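Local coordinates for protein F420-dependent methylenetetrahydromethanopterin dehydrogenase (PDB 1QV9) that catalyses the reversible, coenzyme F420-dependent reduction of methenyl-tetrahydromethanopterin to methylene-tetrahydromethanopterin during methanogenesis from carbon dioxide, at residues V153-Q158 against R191-N196; P265-P268 against V272-K275. One frame throughout, in Å; residues are numbered along the deposited sequence.

In the fold
Contact 1 (153-158 with 191-196) fixes the start of helix 153-169 to the loop leading into helix 197-223; contact 2 (265-268 with 272-275) closes a turn in the C-terminal tail. Their centres are about 14 Å apart, and they meet where Gln158 NE2 lies 3.3 Å from His266 CE1. Thr264, just before contact 2, binds Arg155 NH2 through OG1 and Gln158 NE2 through its carbonyl oxygen, two of the bonds that join helix and tail. Both contacts also border the second subunit: its Asp133 pairs with Arg155 and packs on Pro265, while its Pro134 lies against Gln158 and His266. The tail thus lies where helix 153-169 meets the neighbouring chain.

Contact 1. Residues V153-Q158 against R191-N196; sequences VFRVVQ and REEFEN
Arg155 NE donates to Glu193 OE1 over 2.8 Å, with an N-H...O angle of 161°. Arg155 NH1 reaches Glu193 OE2 at 2.9 Å, just as straight (165°). This is a side-on, two-pronged salt bridge: each oxygen uses its syn lone pair, and the guanidinium and carboxylate planes are only 13° apart. A bend at chi3 of Arg155 and one at chi2 of Glu193 bring the two flat groups edge to edge. Beyond the bridge, Arg155 NH2 is bonded to Thr264 OG1 and to Asp133 of the second subunit. With an alanine in place of Arg155, the guanidinium would be gone, and the buried Glu193 carboxylate would probably be left without this opposite charge and Asp133 of the second subunit without this mate. Alongside, Val156 CG2 sits over one face of the Arg191 guanidinium, toward its rim, 3.6 Å from Arg191 NE. Arg191 curls to offer that face, its chain turning at both chi2 and chi3. Arg191 NH2 is 5.3 Å from Arg155 NE, but a salt bridge to Glu159, one helical turn past Arg155, probably offsets the like charges. The contact therefore ties the first turn of helix 153-169 to the loop between strand 180-183 and helix 197-223, with Phe154 packed on helix 134-150 and Phe194 on helix 197-223.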
ATOM      1  N   VAL A 153      19.815  13.674  -0.016  1.00 14.53           N
ATOM      2  CA  VAL A 153      20.847  14.084  -0.953  1.00 15.20           C
ATOM      3  C   VAL A 153      20.798  15.594  -1.233  1.00 16.05           C
ATOM      4  O   VAL A 153      21.843  16.238  -1.338  1.00 15.53           O
ATOM      5  CB  VAL A 153      20.733  13.308  -2.307  1.00 15.58           C
ATOM      6  CG1 VAL A 153      21.610  13.960  -3.395  1.00 16.73           C
ATOM      7  CG2 VAL A 153      21.130  11.856  -2.069  1.00 17.69           C
ATOM      8  N   PHE A 154      19.585  16.160  -1.358  1.00 16.80           N
ATOM      9  CA  PHE A 154      19.484  17.591  -1.631  1.00 14.43           C
ATOM     10  C   PHE A 154      19.996  18.417  -0.440  1.00 13.74           C
ATOM     11  O   PHE A 154      20.394  19.568  -0.653  1.00 16.38           O
ATOM     12  CB  PHE A 154      18.024  17.991  -1.965  1.00 14.65           C
ATOM     13  CG  PHE A 154      17.599  17.675  -3.391  1.00 14.56           C
ATOM     14  CD1 PHE A 154      16.255  17.594  -3.700  1.00 15.36           C
ATOM     15  CD2 PHE A 154      18.527  17.469  -4.388  1.00 18.19           C
ATOM     16  CE1 PHE A 154      15.828  17.314  -4.999  1.00 15.23           C
ATOM     17  CE2 PHE A 154      18.096  17.177  -5.708  1.00 15.41           C
ATOM     18  CZ  PHE A 154      16.755  17.109  -5.984  1.00 15.42           C
ATOM     19  N   ARG A 155      19.952  17.861   0.766  1.00 16.20           N
ATOM     20  CA  ARG A 155      20.459  18.629   1.906  1.00 17.41           C
ATOM     21  C   ARG A 155      21.980  18.711   1.800  1.00 17.14           C
ATOM     22  O   ARG A 155      22.581  19.698   2.221  1.00 17.84           O
ATOM     23  CB  ARG A 155      20.050  18.022   3.261  1.00 16.51           C
ATOM     24  CG  ARG A 155      19.916  19.109   4.361  1.00 19.84           C
ATOM     25  CD  ARG A 155      19.586  18.542   5.699  1.00 20.14           C
ATOM     26  NE  ARG A 155      18.393  17.699   5.730  1.00 20.50           N
ATOM     27  CZ  ARG A 155      17.149  18.152   5.733  1.00 16.98           C
ATOM     28  NH1 ARG A 155      16.150  17.301   5.759  1.00 20.84           N
ATOM     29  NH2 ARG A 155      16.914  19.446   5.728  1.00 23.68           N
ATOM     30  N   VAL A 156      22.632  17.682   1.261  1.00 15.24           N
ATOM     31  CA  VAL A 156      24.083  17.734   1.089  1.00 15.58           C
ATOM     32  C   VAL A 156      24.432  18.870   0.101  1.00 17.75           C
ATOM     33  O   VAL A 156      25.403  19.623   0.274  1.00 17.93           O
ATOM     34  CB  VAL A 156      24.622  16.409   0.495  1.00 17.03           C
ATOM     35  CG1 VAL A 156      26.116  16.486   0.292  1.00 19.61           C
ATOM     36  CG2 VAL A 156      24.283  15.238   1.441  1.00 17.67           C
ATOM     37  N   VAL A 157      23.652  18.960  -0.985  1.00 16.52           N
ATOM     38  CA  VAL A 157      23.877  20.007  -1.982  1.00 14.88           C
ATOM     39  C   VAL A 157      23.620  21.378  -1.394  1.00 16.47           C
ATOM     40  O   VAL A 157      24.401  22.295  -1.646  1.00 19.09           O
ATOM     41  CB  VAL A 157      22.964  19.734  -3.245  1.00 17.77           C
ATOM     42  CG1 VAL A 157      23.136  20.797  -4.310  1.00 18.23           C
ATOM     43  CG2 VAL A 157      23.300  18.378  -3.822  1.00 18.18           C
ATOM     44  N   GLN A 158      22.540  21.510  -0.629  1.00 16.13           N
ATOM     45  CA  GLN A 158      22.180  22.765   0.022  1.00 18.74           C
ATOM     46  C   GLN A 158      23.354  23.189   0.898  1.00 18.48           C
ATOM     47  O   GLN A 158      23.788  24.346   0.826  1.00 19.80           O
ATOM     48  CB  GLN A 158      20.930  22.586   0.891  1.00 21.41           C
ATOM     49  CG  GLN A 158      20.519  23.846   1.685  1.00 18.94           C
ATOM     50  CD  GLN A 158      19.598  23.596   2.891  1.00 26.23           C
ATOM     51  OE1 GLN A 158      18.994  22.525   3.046  1.00 26.02           O
ATOM     52  NE2 GLN A 158      19.464  24.624   3.752  1.00 21.47           N
ATOM     53  N   ARG A 191      25.761  11.256   7.579  1.00 23.99           N
ATOM     54  CA  ARG A 191      24.918  12.432   7.660  1.00 20.93           C
ATOM     55  C   ARG A 191      24.161  12.309   8.989  1.00 25.50           C
ATOM     56  O   ARG A 191      23.982  11.214   9.516  1.00 29.36           O
ATOM     57  CB  ARG A 191      23.924  12.439   6.493  1.00 22.06           C
ATOM     58  CG  ARG A 191      24.555  12.451   5.083  1.00 21.33           C
ATOM     59  CD  ARG A 191      25.173  13.798   4.760  1.00 20.03           C
ATOM     60  NE  ARG A 191      24.218  14.875   4.973  1.00 21.42           N
ATOM     61  CZ  ARG A 191      24.557  16.155   4.996  1.00 24.11           C
ATOM     62  NH1 ARG A 191      25.835  16.498   4.809  1.00 23.80           N
ATOM     63  NH2 ARG A 191      23.641  17.087   5.245  1.00 22.11           N
ATOM     64  N   GLU A 192      23.707  13.408   9.553  1.00 31.05           N
ATOM     65  CA  GLU A 192      22.947  13.256  10.793  1.00 34.49           C
ATOM     66  C   GLU A 192      21.484  13.365  10.386  1.00 29.47           C
ATOM     67  O   GLU A 192      20.639  13.787  11.152  1.00 37.39           O
ATOM     68  CB  GLU A 192      23.297  14.372  11.775  1.00 38.88           C
ATOM     69  CG  GLU A 192      24.728  14.296  12.243  1.00 48.31           C
ATOM     70  CD  GLU A 192      25.031  12.945  12.848  1.00 52.51           C
ATOM     71  OE1 GLU A 192      24.796  12.760  14.067  1.00 53.62           O
ATOM     72  OE2 GLU A 192      25.485  12.058  12.097  1.00 57.29           O
ATOM     73  N   GLU A 193      21.199  12.955   9.164  1.00 29.15           N
ATOM     74  CA  GLU A 193      19.854  13.091   8.611  1.00 23.49           C
ATOM     75  C   GLU A 193      18.699  12.410   9.381  1.00 21.48           C
ATOM     76  O   GLU A 193      17.726  13.062   9.829  1.00 20.92           O
ATOM     77  CB  GLU A 193      19.905  12.576   7.159  1.00 22.23           C
ATOM     78  CG  GLU A 193      18.624  12.776   6.304  1.00 20.72           C
ATOM     79  CD  GLU A 193      18.360  14.229   5.987  1.00 27.91           C
ATOM     80  OE1 GLU A 193      19.325  15.045   5.931  1.00 21.93           O
ATOM     81  OE2 GLU A 193      17.172  14.544   5.784  1.00 28.14           O
ATOM     82  N   PHE A 194      18.835  11.108   9.585  1.00 18.60           N
ATOM     83  CA  PHE A 194      17.773  10.318  10.180  1.00 16.33           C
ATOM     84  C   PHE A 194      17.903   9.924  11.635  1.00 18.70           C
ATOM     85  O   PHE A 194      18.940   9.380  12.059  1.00 21.86           O
ATOM     86  CB  PHE A 194      17.623   9.026   9.359  1.00 16.82           C
ATOM     87  CG  PHE A 194      17.269   9.275   7.907  1.00 14.22           C
ATOM     88  CD1 PHE A 194      15.978   9.639   7.574  1.00 15.15           C
ATOM     89  CD2 PHE A 194      18.233   9.190   6.895  1.00 16.32           C
ATOM     90  CE1 PHE A 194      15.639   9.927   6.237  1.00 16.75           C
ATOM     91  CE2 PHE A 194      17.915   9.476   5.574  1.00 16.73           C
ATOM     92  CZ  PHE A 194      16.619   9.843   5.237  1.00 15.25           C
ATOM     93  N   GLU A 195      16.851  10.168  12.400  1.00 18.18           N
ATOM     94  CA  GLU A 195      16.869   9.740  13.791  1.00 19.77           C
ATOM     95  C   GLU A 195      16.634   8.220  13.862  1.00 19.79           C
ATOM     96  O   GLU A 195      17.279   7.503  14.639  1.00 21.30           O
ATOM     97  CB  GLU A 195      15.794  10.466  14.578  1.00 21.11           C
ATOM     98  CG  GLU A 195      15.867  10.084  16.063  1.00 30.44           C
ATOM     99  CD  GLU A 195      14.843  10.769  16.943  1.00 37.70           C
ATOM    100  OE1 GLU A 195      14.999  11.983  17.232  1.00 42.44           O
ATOM    101  OE2 GLU A 195      13.881  10.082  17.356  1.00 39.51           O
ATOM    102  N   ASN A 196      15.745   7.699  13.011  1.00 20.08           N
ATOM    103  CA  ASN A 196      15.460   6.257  13.015  1.00 15.34           C
ATOM    104  C   ASN A 196      16.446   5.541  12.090  1.00 18.15           C
ATOM    105  O   ASN A 196      16.596   5.902  10.935  1.00 17.15           O
ATOM    106  CB  ASN A 196      14.024   6.057  12.555  1.00 18.41           C
ATOM    107  CG  ASN A 196      13.596   4.635  12.604  1.00 17.83           C
ATOM    108  OD1 ASN A 196      12.909   4.195  13.537  1.00 22.16           O
ATOM    109  ND2 ASN A 196      13.997   3.891  11.612  1.00 17.77           N
TER

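Contact 2. Residues P265-P268 against V272-K275; sequences PHAP and VLSK
His266 and Val272 form a single antiparallel beta bridge, a non-hydrogen-bonded pair with CA atoms 4.6 Å apart, which pinches the tail into a hairpin-like turn. Their side chains run side by side in the same direction. Val272 CG2, set anti to its own carbonyl carbon, comes alongside the imidazole and touches His266 CD2 at 3.8 Å and His266 NE2 at 4.0 Å. Both ring nitrogens have partners: His266 ND1 is hydrogen-bonded to Glu26 and His266 NE2 to Asp162 of helix 153-169. A bond at each nitrogen fixes the rotation of the imidazole, so Val272 packs against a group that cannot easily turn.

The side chains that meet on the other side of the paired backbones are apolar. Leu273, with CG anti to its carbonyl carbon (chi1 -51°), sets CD1 against the Ala267 methyl, Leu273 CD1 to Ala267 CB 4.1 Å. Nearer the backbone, Leu273 CB lies 4.2 Å from Pro265 CG and closer still to Pro265 O, at 3.5 Å. The leucine therefore bridges two residues of the opposing segment, one through the end of a branch and one through its first carbon.

The backbones are joined by a hydrogen bond from Leu273 N to Pro265 O, 2.8 Å long, which flanks the non-hydrogen-bonded pair of His266 and Val272. The second subunit covers this turn: its Arg129 donates to the His266 carbonyl oxygen and packs on Pro268 and Leu273. The proline that accepts the backbone bond also touches with its ring, where Pro265 CD lies 3.8 Å from Leu273 O.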
ATOM      1  N   PRO A 265      15.561  25.107   7.374  1.00 16.48           N
ATOM      2  CA  PRO A 265      15.169  26.279   6.591  1.00 16.00           C
ATOM      3  C   PRO A 265      16.125  27.440   6.752  1.00 21.43           C
ATOM      4  O   PRO A 265      16.873  27.513   7.739  1.00 20.22           O
ATOM      5  CB  PRO A 265      13.797  26.634   7.149  1.00 17.80           C
ATOM      6  CG  PRO A 265      14.003  26.314   8.636  1.00 17.83           C
ATOM      7  CD  PRO A 265      14.757  24.993   8.608  1.00 18.26           C
ATOM      8  N   HIS A 266      16.115  28.324   5.762  1.00 19.82           N
ATOM      9  CA  HIS A 266      16.927  29.538   5.813  1.00 21.14           C
ATOM     10  C   HIS A 266      16.178  30.669   6.518  1.00 22.66           C
ATOM     11  O   HIS A 266      14.978  30.824   6.343  1.00 24.21           O
ATOM     12  CB  HIS A 266      17.254  30.018   4.391  1.00 19.45           C
ATOM     13  CG  HIS A 266      18.171  29.107   3.651  1.00 18.68           C
ATOM     14  ND1 HIS A 266      17.705  28.187   2.734  1.00 19.45           N
ATOM     15  CD2 HIS A 266      19.512  28.955   3.695  1.00 18.81           C
ATOM     16  CE1 HIS A 266      18.725  27.509   2.240  1.00 17.01           C
ATOM     17  NE2 HIS A 266      19.836  27.955   2.804  1.00 22.47           N
ATOM     18  N   ALA A 267      16.905  31.443   7.328  1.00 22.65           N
ATOM     19  CA  ALA A 267      16.335  32.639   7.967  1.00 26.33           C
ATOM     20  C   ALA A 267      16.472  33.723   6.878  1.00 23.93           C
ATOM     21  O   ALA A 267      17.151  33.521   5.873  1.00 24.50           O
ATOM     22  CB  ALA A 267      17.167  33.036   9.196  1.00 26.52           C
ATOM     23  N   PRO A 268      15.833  34.893   7.064  1.00 26.91           N
ATOM     24  CA  PRO A 268      15.916  35.974   6.073  1.00 29.71           C
ATOM     25  C   PRO A 268      17.334  36.470   5.812  1.00 27.63           C
ATOM     26  O   PRO A 268      17.648  36.934   4.709  1.00 29.17           O
ATOM     27  CB  PRO A 268      15.028  37.059   6.674  1.00 31.77           C
ATOM     28  CG  PRO A 268      13.986  36.253   7.371  1.00 33.86           C
ATOM     29  CD  PRO A 268      14.803  35.191   8.071  1.00 29.52           C
ATOM     30  N   VAL A 272      21.251  29.173   8.239  1.00 22.18           N
ATOM     31  CA  VAL A 272      20.565  27.881   8.122  1.00 22.20           C
ATOM     32  C   VAL A 272      20.147  27.483   9.523  1.00 23.42           C
ATOM     33  O   VAL A 272      21.000  27.290  10.417  1.00 26.73           O
ATOM     34  CB  VAL A 272      21.493  26.792   7.513  1.00 25.03           C
ATOM     35  CG1 VAL A 272      20.767  25.441   7.494  1.00 25.85           C
ATOM     36  CG2 VAL A 272      21.901  27.182   6.090  1.00 26.78           C
ATOM     37  N   LEU A 273      18.845  27.387   9.729  1.00 23.23           N
ATOM     38  CA  LEU A 273      18.293  27.027  11.021  1.00 22.12           C
ATOM     39  C   LEU A 273      18.072  25.520  11.062  1.00 25.88           C
ATOM     40  O   LEU A 273      18.284  24.827  10.064  1.00 24.73           O
ATOM     41  CB  LEU A 273      16.967  27.760  11.245  1.00 23.79           C
ATOM     42  CG  LEU A 273      17.005  29.282  11.024  1.00 24.37           C
ATOM     43  CD1 LEU A 273      15.623  29.885  11.225  1.00 27.45           C
ATOM     44  CD2 LEU A 273      18.020  29.916  11.983  1.00 24.88           C
ATOM     45  N   SER A 274      17.648  25.006  12.211  1.00 22.91           N
ATOM     46  CA  SER A 274      17.421  23.575  12.299  1.00 23.52           C
ATOM     47  C   SER A 274      16.372  23.215  13.333  1.00 24.89           C
ATOM     48  O   SER A 274      16.208  23.909  14.346  1.00 24.20           O
ATOM     49  CB  SER A 274      18.747  22.865  12.604  1.00 25.81           C
ATOM     50  OG  SER A 274      18.565  21.472  12.696  1.00 34.10           O
ATOM     51  N   LYS A 275      15.622  22.151  13.061  1.00 20.81           N
ATOM     52  CA  LYS A 275      14.615  21.660  13.996  1.00 19.04           C
ATOM     53  C   LYS A 275      14.323  20.202  13.679  1.00 21.65           C
ATOM     54  O   LYS A 275      14.619  19.747  12.567  1.00 19.68           O
ATOM     55  CB  LYS A 275      13.310  22.445  13.880  1.00 21.35           C
ATOM     56  CG  LYS A 275      12.688  22.454  12.458  1.00 21.27           C
ATOM     57  CD  LYS A 275      11.322  23.109  12.474  1.00 22.76           C
ATOM     58  CE  LYS A 275      10.213  22.230  13.052  1.00 21.35           C
ATOM     59  NZ  LYS A 275       8.894  22.985  13.144  1.00 19.76           N
TER